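Local coordinates for NEDD8-conjugating enzyme UBC12 (Saccharomyces cerevisiae, PDB 3O2U), which accepts the ubiquitin-like protein NEDD8 (Rub1) from its E1 enzyme and catalyses its covalent attachment to other proteins, chiefly the cullin Cdc53, at residues A29-L34 against F88-P93; K104-N109 against V182-I187; P108-K113 against F140-P145. One frame throughout, in Å; residues are numbered along the deposited sequence.

Contact 1: residues A29-L34 against F88-P93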
loop_
_atom_site.group_PDB
_atom_site.type_symbol
_atom_site.label_atom_id
_atom_site.label_comp_id
_atom_site.label_asym_id
_atom_site.label_seq_id
_atom_site.Cartn_x
_atom_site.Cartn_y
_atom_site.Cartn_z
ATOM N N ALA A 29 16.047 11.975 -5.458
ATOM C CA ALA A 29 15.293 12.658 -4.402
ATOM C C ALA A 29 14.210 11.754 -3.812
ATOM O O ALA A 29 14.004 11.741 -2.594
ATOM C CB ALA A 29 14.675 13.947 -4.926
ATOM N N ALA A 30 13.516 11.018 -4.681
ATOM C CA ALA A 30 12.449 10.115 -4.253
ATOM C C ALA A 30 12.971 9.018 -3.321
ATOM O O ALA A 30 12.342 8.691 -2.308
ATOM C CB ALA A 30 11.743 9.495 -5.463
ATOM N N ARG A 31 14.126 8.453 -3.652
ATOM C CA ARG A 31 14.681 7.368 -2.833
ATOM C C ARG A 31 15.244 7.838 -1.504
ATOM O O ARG A 31 15.116 7.142 -0.494
ATOM C CB ARG A 31 15.710 6.548 -3.635
ATOM C CG ARG A 31 15.013 5.830 -4.768
ATOM C CD ARG A 31 15.889 4.992 -5.677
ATOM N NE ARG A 31 15.071 4.568 -6.813
ATOM C CZ ARG A 31 15.293 3.489 -7.559
ATOM N NH1 ARG A 31 16.323 2.695 -7.299
ATOM N NH2 ARG A 31 14.480 3.214 -8.573
ATOM N N ILE A 32 15.882 9.003 -1.497
ATOM C CA ILE A 32 16.342 9.612 -0.247
ATOM C C ILE A 32 15.178 9.885 0.700
ATOM O O ILE A 32 15.285 9.672 1.901
ATOM C CB ILE A 32 17.065 10.957 -0.492
ATOM C CG1 ILE A 32 18.392 10.722 -1.218
ATOM C CG2 ILE A 32 17.298 11.688 0.835
ATOM C CD1 ILE A 32 19.195 11.983 -1.423
ATOM N N ARG A 33 14.070 10.373 0.158
ATOM C CA ARG A 33 12.882 10.645 0.969
ATOM C C ARG A 33 12.236 9.348 1.493
ATOM O O ARG A 33 11.841 9.262 2.651
ATOM C CB ARG A 33 11.875 11.468 0.159
ATOM C CG ARG A 33 10.485 11.562 0.808
ATOM C CD ARG A 33 10.465 12.430 2.097
ATOM N NE ARG A 33 9.267 12.036 2.841
ATOM C CZ ARG A 33 8.074 12.601 2.717
ATOM N NH1 ARG A 33 7.923 13.690 1.965
ATOM N NH2 ARG A 33 7.040 12.100 3.394
ATOM N N LEU A 34 12.149 8.320 0.659
ATOM C CA LEU A 34 11.652 7.038 1.144
ATOM C C LEU A 34 12.571 6.436 2.232
ATOM O O LEU A 34 12.084 5.884 3.221
ATOM C CB LEU A 34 11.444 6.053 -0.013
ATOM C CG LEU A 34 10.972 4.655 0.406
ATOM C CD1 LEU A 34 9.715 4.700 1.266
ATOM C CD2 LEU A 34 10.754 3.759 -0.819
ATOM N N PHE A 88 6.748 2.256 -5.281
ATOM C CA PHE A 88 7.096 3.673 -5.367
ATOM C C PHE A 88 7.700 3.989 -6.725
ATOM O O PHE A 88 8.517 3.230 -7.224
ATOM C CB PHE A 88 8.113 4.018 -4.282
ATOM C CG PHE A 88 7.587 3.844 -2.897
ATOM C CD1 PHE A 88 7.205 4.943 -2.148
ATOM C CD2 PHE A 88 7.434 2.582 -2.354
ATOM C CE1 PHE A 88 6.691 4.781 -0.882
ATOM C CE2 PHE A 88 6.925 2.410 -1.086
ATOM C CZ PHE A 88 6.556 3.513 -0.345
ATOM N N ASN A 89 7.297 5.103 -7.324
ATOM C CA ASN A 89 7.948 5.572 -8.551
ATOM C C ASN A 89 8.918 6.709 -8.221
ATOM O O ASN A 89 9.064 7.084 -7.051
ATOM C CB ASN A 89 6.904 5.983 -9.593
ATOM C CG ASN A 89 6.012 7.105 -9.114
ATOM O OD1 ASN A 89 6.415 7.926 -8.288
ATOM N ND2 ASN A 89 4.790 7.158 -9.642
ATOM N N GLU A 90 9.581 7.263 -9.234
ATOM C CA GLU A 90 10.627 8.247 -8.984
ATOM C C GLU A 90 10.048 9.617 -8.648
ATOM O O GLU A 90 10.769 10.612 -8.555
ATOM C CB GLU A 90 11.597 8.330 -10.173
ATOM C CG GLU A 90 12.520 7.114 -10.280
ATOM C CD GLU A 90 13.301 6.877 -8.992
ATOM O OE1 GLU A 90 14.168 7.718 -8.663
ATOM O OE2 GLU A 90 13.041 5.859 -8.299
ATOM N N VAL A 91 8.742 9.655 -8.446
ATOM C CA VAL A 91 8.047 10.913 -8.222
ATOM C C VAL A 91 7.490 11.041 -6.791
ATOM O O VAL A 91 6.858 12.029 -6.434
ATOM C CB VAL A 91 7.022 11.146 -9.360
ATOM C CG1 VAL A 91 5.695 11.636 -8.856
ATOM C CG2 VAL A 91 7.629 12.102 -10.409
ATOM N N TYR A 92 7.781 10.047 -5.955
ATOM C CA TYR A 92 7.560 10.180 -4.512
ATOM C C TYR A 92 8.424 11.330 -3.980
ATOM O O TYR A 92 9.600 11.439 -4.333
ATOM C CB TYR A 92 7.938 8.875 -3.814
ATOM C CG TYR A 92 7.514 8.793 -2.373
ATOM C CD1 TYR A 92 6.168 8.740 -2.034
ATOM C CD2 TYR A 92 8.463 8.748 -1.349
ATOM C CE1 TYR A 92 5.773 8.657 -0.712
ATOM C CE2 TYR A 92 8.073 8.660 -0.017
ATOM C CZ TYR A 92 6.724 8.610 0.290
ATOM O OH TYR A 92 6.303 8.521 1.597
ATOM N N PRO A 93 7.869 12.174 -3.101
ATOM C CA PRO A 93 6.556 12.125 -2.447
ATOM C C PRO A 93 5.475 12.943 -3.155
ATOM O O PRO A 93 4.425 13.179 -2.573
ATOM C CB PRO A 93 6.849 12.783 -1.095
ATOM C CG PRO A 93 7.841 13.831 -1.431
ATOM C CD PRO A 93 8.636 13.349 -2.645
HETATM O O HOH W 1 13.199 11.585 -7.528
#

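Contact 2: residues K104-N109 against V182-I187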
loop_
_atom_site.group_PDB
_atom_site.type_symbol
_atom_site.label_atom_id
_atom_site.label_comp_id
_atom_site.label_asym_id
_atom_site.label_seq_id
_atom_site.Cartn_x
_atom_site.Cartn_y
_atom_site.Cartn_z
ATOM N N LYS A 104 -7.532 -11.788 -1.449
ATOM C CA LYS A 104 -8.957 -11.606 -1.672
ATOM C C LYS A 104 -9.628 -11.527 -0.311
ATOM O O LYS A 104 -9.720 -12.533 0.421
ATOM C CB LYS A 104 -9.533 -12.781 -2.464
ATOM C CG LYS A 104 -8.808 -13.056 -3.777
ATOM C CD LYS A 104 -9.641 -13.975 -4.666
ATOM C CE LYS A 104 -8.816 -14.536 -5.822
ATOM N NZ LYS A 104 -9.315 -15.892 -6.247
ATOM N N ILE A 105 -10.076 -10.335 0.056
ATOM C CA ILE A 105 -10.722 -10.178 1.357
ATOM C C ILE A 105 -12.079 -9.477 1.254
ATOM O O ILE A 105 -12.331 -8.702 0.330
ATOM C CB ILE A 105 -9.808 -9.482 2.399
ATOM C CG1 ILE A 105 -9.621 -8.013 2.067
ATOM C CG2 ILE A 105 -8.430 -10.176 2.503
ATOM C CD1 ILE A 105 -9.374 -7.186 3.304
ATOM N N PHE A 106 -12.946 -9.763 2.217
ATOM C CA PHE A 106 -14.291 -9.201 2.234
ATOM C C PHE A 106 -14.263 -7.881 2.997
ATOM O O PHE A 106 -14.343 -7.866 4.216
ATOM C CB PHE A 106 -15.234 -10.175 2.930
ATOM C CG PHE A 106 -16.682 -9.882 2.706
ATOM C CD1 PHE A 106 -17.232 -9.977 1.434
ATOM C CD2 PHE A 106 -17.504 -9.546 3.772
ATOM C CE1 PHE A 106 -18.570 -9.726 1.226
ATOM C CE2 PHE A 106 -18.848 -9.289 3.567
ATOM C CZ PHE A 106 -19.380 -9.377 2.299
ATOM N N HIS A 107 -14.112 -6.779 2.274
ATOM C CA HIS A 107 -14.011 -5.470 2.905
ATOM C C HIS A 107 -14.595 -4.420 1.962
ATOM O O HIS A 107 -14.318 -4.434 0.763
ATOM C CB HIS A 107 -12.546 -5.153 3.217
ATOM C CG HIS A 107 -12.359 -3.887 3.989
ATOM N ND1 HIS A 107 -11.989 -3.874 5.313
ATOM C CD2 HIS A 107 -12.512 -2.593 3.625
ATOM C CE1 HIS A 107 -11.901 -2.622 5.733
ATOM N NE2 HIS A 107 -12.227 -1.829 4.729
ATOM N N PRO A 108 -15.420 -3.512 2.493
ATOM C CA PRO A 108 -16.103 -2.544 1.624
ATOM C C PRO A 108 -15.124 -1.700 0.806
ATOM O O PRO A 108 -15.456 -1.298 -0.309
ATOM C CB PRO A 108 -16.870 -1.652 2.607
ATOM C CG PRO A 108 -16.328 -1.963 3.955
ATOM C CD PRO A 108 -15.764 -3.340 3.912
ATOM N N ASN A 109 -13.921 -1.473 1.330
ATOM C CA ASN A 109 -13.015 -0.513 0.705
ATOM C C ASN A 109 -11.909 -1.141 -0.167
ATOM O O ASN A 109 -11.033 -0.440 -0.679
ATOM C CB ASN A 109 -12.457 0.441 1.770
ATOM C CG ASN A 109 -13.554 0.999 2.685
ATOM O OD1 ASN A 109 -13.473 0.905 3.918
ATOM N ND2 ASN A 109 -14.584 1.582 2.084
ATOM N N VAL A 182 -18.313 -15.650 -4.742
ATOM C CA VAL A 182 -16.884 -15.376 -4.770
ATOM C C VAL A 182 -16.184 -15.973 -3.552
ATOM O O VAL A 182 -16.655 -15.850 -2.420
ATOM C CB VAL A 182 -16.588 -13.869 -4.977
ATOM C CG1 VAL A 182 -17.860 -13.058 -4.872
ATOM C CG2 VAL A 182 -15.508 -13.364 -4.018
ATOM N N LYS A 183 -15.078 -16.659 -3.819
ATOM C CA LYS A 183 -14.302 -17.306 -2.781
ATOM C C LYS A 183 -13.199 -16.373 -2.277
ATOM O O LYS A 183 -12.483 -15.754 -3.061
ATOM C CB LYS A 183 -13.684 -18.611 -3.295
ATOM C CG LYS A 183 -13.078 -19.464 -2.176
ATOM C CD LYS A 183 -11.797 -20.160 -2.601
ATOM C CE LYS A 183 -10.736 -20.073 -1.489
ATOM N NZ LYS A 183 -11.033 -20.943 -0.319
ATOM N N TYR A 184 -13.070 -16.282 -0.961
ATOM C CA TYR A 184 -12.077 -15.412 -0.369
ATOM C C TYR A 184 -10.938 -16.253 0.187
ATOM O O TYR A 184 -11.113 -17.449 0.454
ATOM C CB TYR A 184 -12.738 -14.534 0.702
ATOM C CG TYR A 184 -13.694 -13.546 0.069
ATOM C CD1 TYR A 184 -13.270 -12.267 -0.271
ATOM C CD2 TYR A 184 -14.997 -13.912 -0.249
ATOM C CE1 TYR A 184 -14.127 -11.362 -0.889
ATOM C CE2 TYR A 184 -15.868 -13.013 -0.863
ATOM C CZ TYR A 184 -15.424 -11.736 -1.174
ATOM O OH TYR A 184 -16.256 -10.826 -1.793
ATOM N N ASP A 185 -9.776 -15.629 0.382
ATOM C CA ASP A 185 -8.608 -16.357 0.878
ATOM C C ASP A 185 -8.668 -16.652 2.373
ATOM O O ASP A 185 -9.212 -15.878 3.148
ATOM C CB ASP A 185 -7.336 -15.569 0.589
ATOM C CG ASP A 185 -7.004 -15.525 -0.887
ATOM O OD1 ASP A 185 -7.381 -16.470 -1.617
ATOM O OD2 ASP A 185 -6.358 -14.551 -1.308
ATOM N N ASN A 186 -8.082 -17.777 2.761
ATOM C CA ASN A 186 -7.874 -18.109 4.160
ATOM C C ASN A 186 -6.707 -17.301 4.696
ATOM O O ASN A 186 -5.559 -17.537 4.313
ATOM C CB ASN A 186 -7.589 -19.604 4.290
ATOM C CG ASN A 186 -7.478 -20.055 5.739
ATOM O OD1 ASN A 186 -6.877 -19.376 6.571
ATOM N ND2 ASN A 186 -8.044 -21.215 6.039
ATOM N N ILE A 187 -6.989 -16.332 5.567
ATOM C CA ILE A 187 -5.930 -15.484 6.096
ATOM C C ILE A 187 -5.745 -15.589 7.623
ATOM O O ILE A 187 -5.011 -14.794 8.208
ATOM C CB ILE A 187 -6.132 -13.986 5.717
ATOM C CG1 ILE A 187 -7.413 -13.426 6.350
ATOM C CG2 ILE A 187 -6.166 -13.791 4.209
ATOM C CD1 ILE A 187 -7.605 -11.927 6.106
HETATM O O HOH W 2 -10.309 -13.195 3.147
#

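Contact 3: residues P108-K113 against F140-P145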
loop_
_atom_site.group_PDB
_atom_site.type_symbol
_atom_site.label_atom_id
_atom_site.label_comp_id
_atom_site.label_asym_id
_atom_site.label_seq_id
_atom_site.Cartn_x
_atom_site.Cartn_y
_atom_site.Cartn_z
ATOM N N PRO A 108 -15.420 -3.512 2.493
ATOM C CA PRO A 108 -16.103 -2.544 1.624
ATOM C C PRO A 108 -15.124 -1.700 0.806
ATOM O O PRO A 108 -15.456 -1.298 -0.309
ATOM C CB PRO A 108 -16.870 -1.652 2.607
ATOM C CG PRO A 108 -16.328 -1.963 3.955
ATOM C CD PRO A 108 -15.764 -3.340 3.912
ATOM N N ASN A 109 -13.921 -1.473 1.330
ATOM C CA ASN A 109 -13.015 -0.513 0.705
ATOM C C ASN A 109 -11.909 -1.141 -0.167
ATOM O O ASN A 109 -11.033 -0.440 -0.679
ATOM C CB ASN A 109 -12.457 0.441 1.770
ATOM C CG ASN A 109 -13.554 0.999 2.685
ATOM O OD1 ASN A 109 -13.473 0.905 3.918
ATOM N ND2 ASN A 109 -14.584 1.582 2.084
ATOM N N ILE A 110 -11.987 -2.455 -0.376
ATOM C CA ILE A 110 -11.011 -3.176 -1.199
ATOM C C ILE A 110 -11.741 -4.055 -2.213
ATOM O O ILE A 110 -12.654 -4.790 -1.844
ATOM C CB ILE A 110 -10.072 -4.043 -0.316
ATOM C CG1 ILE A 110 -9.508 -3.185 0.818
ATOM C CG2 ILE A 110 -8.944 -4.671 -1.165
ATOM C CD1 ILE A 110 -8.806 -3.955 1.894
ATOM N N ASP A 111 -11.375 -3.960 -3.490
ATOM C CA ASP A 111 -12.052 -4.767 -4.505
ATOM C C ASP A 111 -11.325 -6.082 -4.761
ATOM O O ASP A 111 -10.263 -6.339 -4.199
ATOM C CB ASP A 111 -12.301 -3.979 -5.805
ATOM C CG ASP A 111 -11.027 -3.660 -6.560
ATOM O OD1 ASP A 111 -10.001 -4.347 -6.340
ATOM O OD2 ASP A 111 -11.064 -2.721 -7.389
ATOM N N LEU A 112 -11.913 -6.933 -5.589
ATOM C CA LEU A 112 -11.359 -8.264 -5.789
ATOM C C LEU A 112 -10.101 -8.253 -6.639
ATOM O O LEU A 112 -9.430 -9.277 -6.769
ATOM C CB LEU A 112 -12.404 -9.211 -6.383
ATOM C CG LEU A 112 -13.588 -9.451 -5.446
ATOM C CD1 LEU A 112 -14.679 -10.208 -6.192
ATOM C CD2 LEU A 112 -13.152 -10.201 -4.198
ATOM N N LYS A 113 -9.784 -7.094 -7.211
ATOM C CA LYS A 113 -8.545 -6.913 -7.958
ATOM C C LYS A 113 -7.368 -6.470 -7.066
ATOM O O LYS A 113 -6.221 -6.419 -7.518
ATOM C CB LYS A 113 -8.760 -5.895 -9.078
ATOM C CG LYS A 113 -9.493 -6.456 -10.296
ATOM N N PHE A 140 -6.164 1.369 9.985
ATOM C CA PHE A 140 -7.447 1.973 10.365
ATOM C C PHE A 140 -8.633 1.497 9.505
ATOM O O PHE A 140 -9.780 1.500 9.954
ATOM C CB PHE A 140 -7.311 3.503 10.296
ATOM C CG PHE A 140 -8.394 4.255 11.024
ATOM C CD1 PHE A 140 -8.471 4.226 12.404
ATOM C CD2 PHE A 140 -9.324 5.009 10.321
ATOM C CE1 PHE A 140 -9.475 4.933 13.075
ATOM C CE2 PHE A 140 -10.325 5.713 10.985
ATOM C CZ PHE A 140 -10.399 5.676 12.358
ATOM N N LEU A 141 -8.359 1.091 8.268
ATOM C CA LEU A 141 -9.395 0.520 7.413
ATOM C C LEU A 141 -10.031 -0.715 8.050
ATOM O O LEU A 141 -11.206 -1.007 7.844
ATOM C CB LEU A 141 -8.811 0.097 6.056
ATOM C CG LEU A 141 -8.550 1.112 4.942
ATOM C CD1 LEU A 141 -7.835 0.412 3.802
ATOM C CD2 LEU A 141 -9.842 1.733 4.439
ATOM N N PHE A 142 -9.234 -1.463 8.793
ATOM C CA PHE A 142 -9.717 -2.698 9.403
ATOM C C PHE A 142 -10.305 -2.457 10.786
ATOM O O PHE A 142 -11.121 -3.248 11.262
ATOM C CB PHE A 142 -8.591 -3.734 9.464
ATOM C CG PHE A 142 -8.113 -4.160 8.098
ATOM C CD1 PHE A 142 -7.031 -3.535 7.504
ATOM C CD2 PHE A 142 -8.786 -5.145 7.394
ATOM C CE1 PHE A 142 -6.593 -3.912 6.233
ATOM C CE2 PHE A 142 -8.371 -5.516 6.108
ATOM C CZ PHE A 142 -7.277 -4.890 5.528
ATOM N N LEU A 143 -9.885 -1.366 11.420
ATOM C CA LEU A 143 -10.414 -0.972 12.722
ATOM C C LEU A 143 -11.732 -0.218 12.582
ATOM O O LEU A 143 -12.629 -0.350 13.415
ATOM C CB LEU A 143 -9.396 -0.110 13.462
ATOM C CG LEU A 143 -8.075 -0.834 13.651
ATOM C CD1 LEU A 143 -7.080 0.016 14.435
ATOM C CD2 LEU A 143 -8.313 -2.165 14.338
ATOM N N GLU A 144 -11.837 0.582 11.531
ATOM C CA GLU A 144 -13.058 1.319 11.246
ATOM C C GLU A 144 -13.421 1.273 9.771
ATOM O O GLU A 144 -13.215 2.249 9.040
ATOM C CB GLU A 144 -12.942 2.767 11.735
ATOM C CG GLU A 144 -13.306 2.949 13.199
ATOM C CD GLU A 144 -14.747 2.541 13.491
ATOM O OE1 GLU A 144 -15.678 3.278 13.081
ATOM O OE2 GLU A 144 -14.947 1.480 14.127
ATOM N N PRO A 145 -13.966 0.128 9.320
ATOM C CA PRO A 145 -14.394 0.026 7.928
ATOM C C PRO A 145 -15.521 1.015 7.683
ATOM O O PRO A 145 -16.337 1.258 8.569
ATOM C CB PRO A 145 -14.937 -1.409 7.822
ATOM C CG PRO A 145 -14.366 -2.135 8.973
ATOM C CD PRO A 145 -14.208 -1.117 10.067
#

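Contact 1: residues A29-L34 against F88-P93
The peptide bond from Tyr92 to Pro93 is cis, and its carbonyl oxygen, Tyr92 O, meets helix 29-39 at Ala30, whose CA lies 3.1 Å from it in a CA-H...O contact. This Tyr-Pro pair opens the YPxxPP sequence of the ubiquitin-conjugating (E2) fold, in the loop after strand 82-87, and here the loop is pressed against helix 29-39, the first helix of the UBC core. The small methyl of Ala30 suits the close approach of the loop: Ala30 CB touches both Tyr92 O and Glu90 O, at 3.1 and 3.4 Å. The cis bond folds the proline back on the tyrosine ring, so that Pro93 CB covers the centre of one face while Phe88 CD1 covers the opposite one. Tyr92 OH is anchored by Asp37, one helical turn past Arg33. Arg33 crosses the tyrosine at about a right angle; its CG comes 3.9 Å from Tyr92 CE2 and its NH1 lies 3.4 Å from Pro93 CB. Its guanidinium makes a salt bridge through NE to Asp37 and hydrogen bonds through NH1 and NH2 to Pro127 O and Leu129 O. Leu34 supplies a branched end for the other aromatic, with CD2 3.8 Å from the centroid of the Phe88 ring in a CH-pi contact. Arg31, extended from CG to NE, grips Glu90 side-on in a salt bridge, and Glu90 OE1 turns to Ser28 OG. Both bonds end on the same oxygen and reach it from one face of the carboxylate: Arg31 NE is 2.8 Å and Arg31 NH2 3.0 Å from Glu90 OE2.

Contact 2: residues K104-N109 against V182-I187
With chi1 at -165°, Phe106 swings its ring to the side away from its backbone N, whereas Tyr184 turns CG away from its carbonyl carbon (chi1 -68°), and these two choices bring the rings together in an offset edge-to-face pair. The edge of Phe106 points at the face of Tyr184, with the planes 83° apart and the centroids separated by 5.5 Å. The touching edge atom is Phe106 CD1, 3.6 Å from Tyr184 CZ. Further back, the tyrosine ring lies along the backbone of 104-109, where Tyr184 CE1 is 3.4 Å from Ile105 O. A long flat side chain suits this place because it can cover a peptide and a ring together; its hydroxyl has a weak bond to Asn152.

Two hydrogen bonds tie Lys104 to Asp185. Asp185 N donates to Lys104 O at 3.1 Å, and Lys104 N reaches Asp185 OD2 at 3.0 Å from above the carboxylate plane. Aspartate is short enough to return to the backbone in this way. A water sits 2.9 Å from Lys104 O and from Asp185 O. Beyond it, Ile105 CG2 meets Ile187 CD1 at 4.1 Å, two branched ends crossing at about a right angle.

The contact joins the C-terminal tail of the chain, as it leaves strand 182-183 (paired antiparallel with 178-179), to the loop after strand 98-101. Phe106 is buried among Ala155 and Leu158 of helix 153-160 and Ala169 and Thr173 of helix 163-174; Tyr184 also rests on Thr173, Ile187 packs on Met174, and Ile105 faces Phe142 of helix 131-143.

Contact 3: residues P108-K113 against F140-P145
Ile110 and Phe142 make one of two purely apolar meetings between this loop and the end of helix 131-143. Ile110 turns CG1 away from its carbonyl carbon (chi1 -50°) and stretches onward, which sends CD1 across to Phe142 CZ at 4.1 Å. The CB of Phe142 points off the loop, but the ring end comes back to it, the two side chains crossing at about a right angle. A phenylalanine suits this position because its flat ring can also make edge-to-face contacts with His107 and Tyr77. The second apolar pair joins two prolines, with Pro108 CG 4.1 Å from Pro145 CB. Each is a compact, rigid ring, and both also rest on Leu159 of helix 153-160.

A third, mixed contact sets a methyl group against an amide. Leu141 CD2 is 3.8 Å from Asn109 OD1 and 4.0 Å from Asn109 CB; the leucine packs against the amide, whose OD1 accepts from His107 NE2. Pro108 and Asn109 belong to the His-Pro-Asn motif of the E2 family, which precedes the catalytic cysteine. Here Cys117 is the predicted site of the thioester. The side chain of Asn109 is about 4 Å from the side chain of Cys117, and the backbones of the two residues are hydrogen-bonded. In E2 enzymes this asparagine is thought to stabilise the oxyanion of the reaction or to order the nearby loop.

No hydrogen bond crosses between the two segments; the polar bonds of Asn109 go to residues of the same chain outside them. Asn109 ND2 donates to the carbonyl oxygens of Asn146 and Asp149, an amide being able to serve two acceptors with its two N-H groups. On the helix side, Glu144 N closes the last turn on Phe140 O at 2.7 Å.

Overall arrangement
Contact 1 comes first along the chain and is complete before the other two begin. It joins helix 29-39 to the loop between strands 82-87 and 98-101, on the opposite side of the chain's centre from contacts 2 and 3; the centres lie 31 Å and 26 Å away. Contacts 2 and 3 start from the same loop after strand 98-101, share Pro108 and Asn109, and have centres 10 Å apart. They touch directly, Ile105 meeting both Ile110 and Phe142. The loop leading to Cys117 is thus held by helix 131-143 and by the C-terminal tail, while contact 1 joins helix 29-39 to its loop at the distant end of the E2 fold.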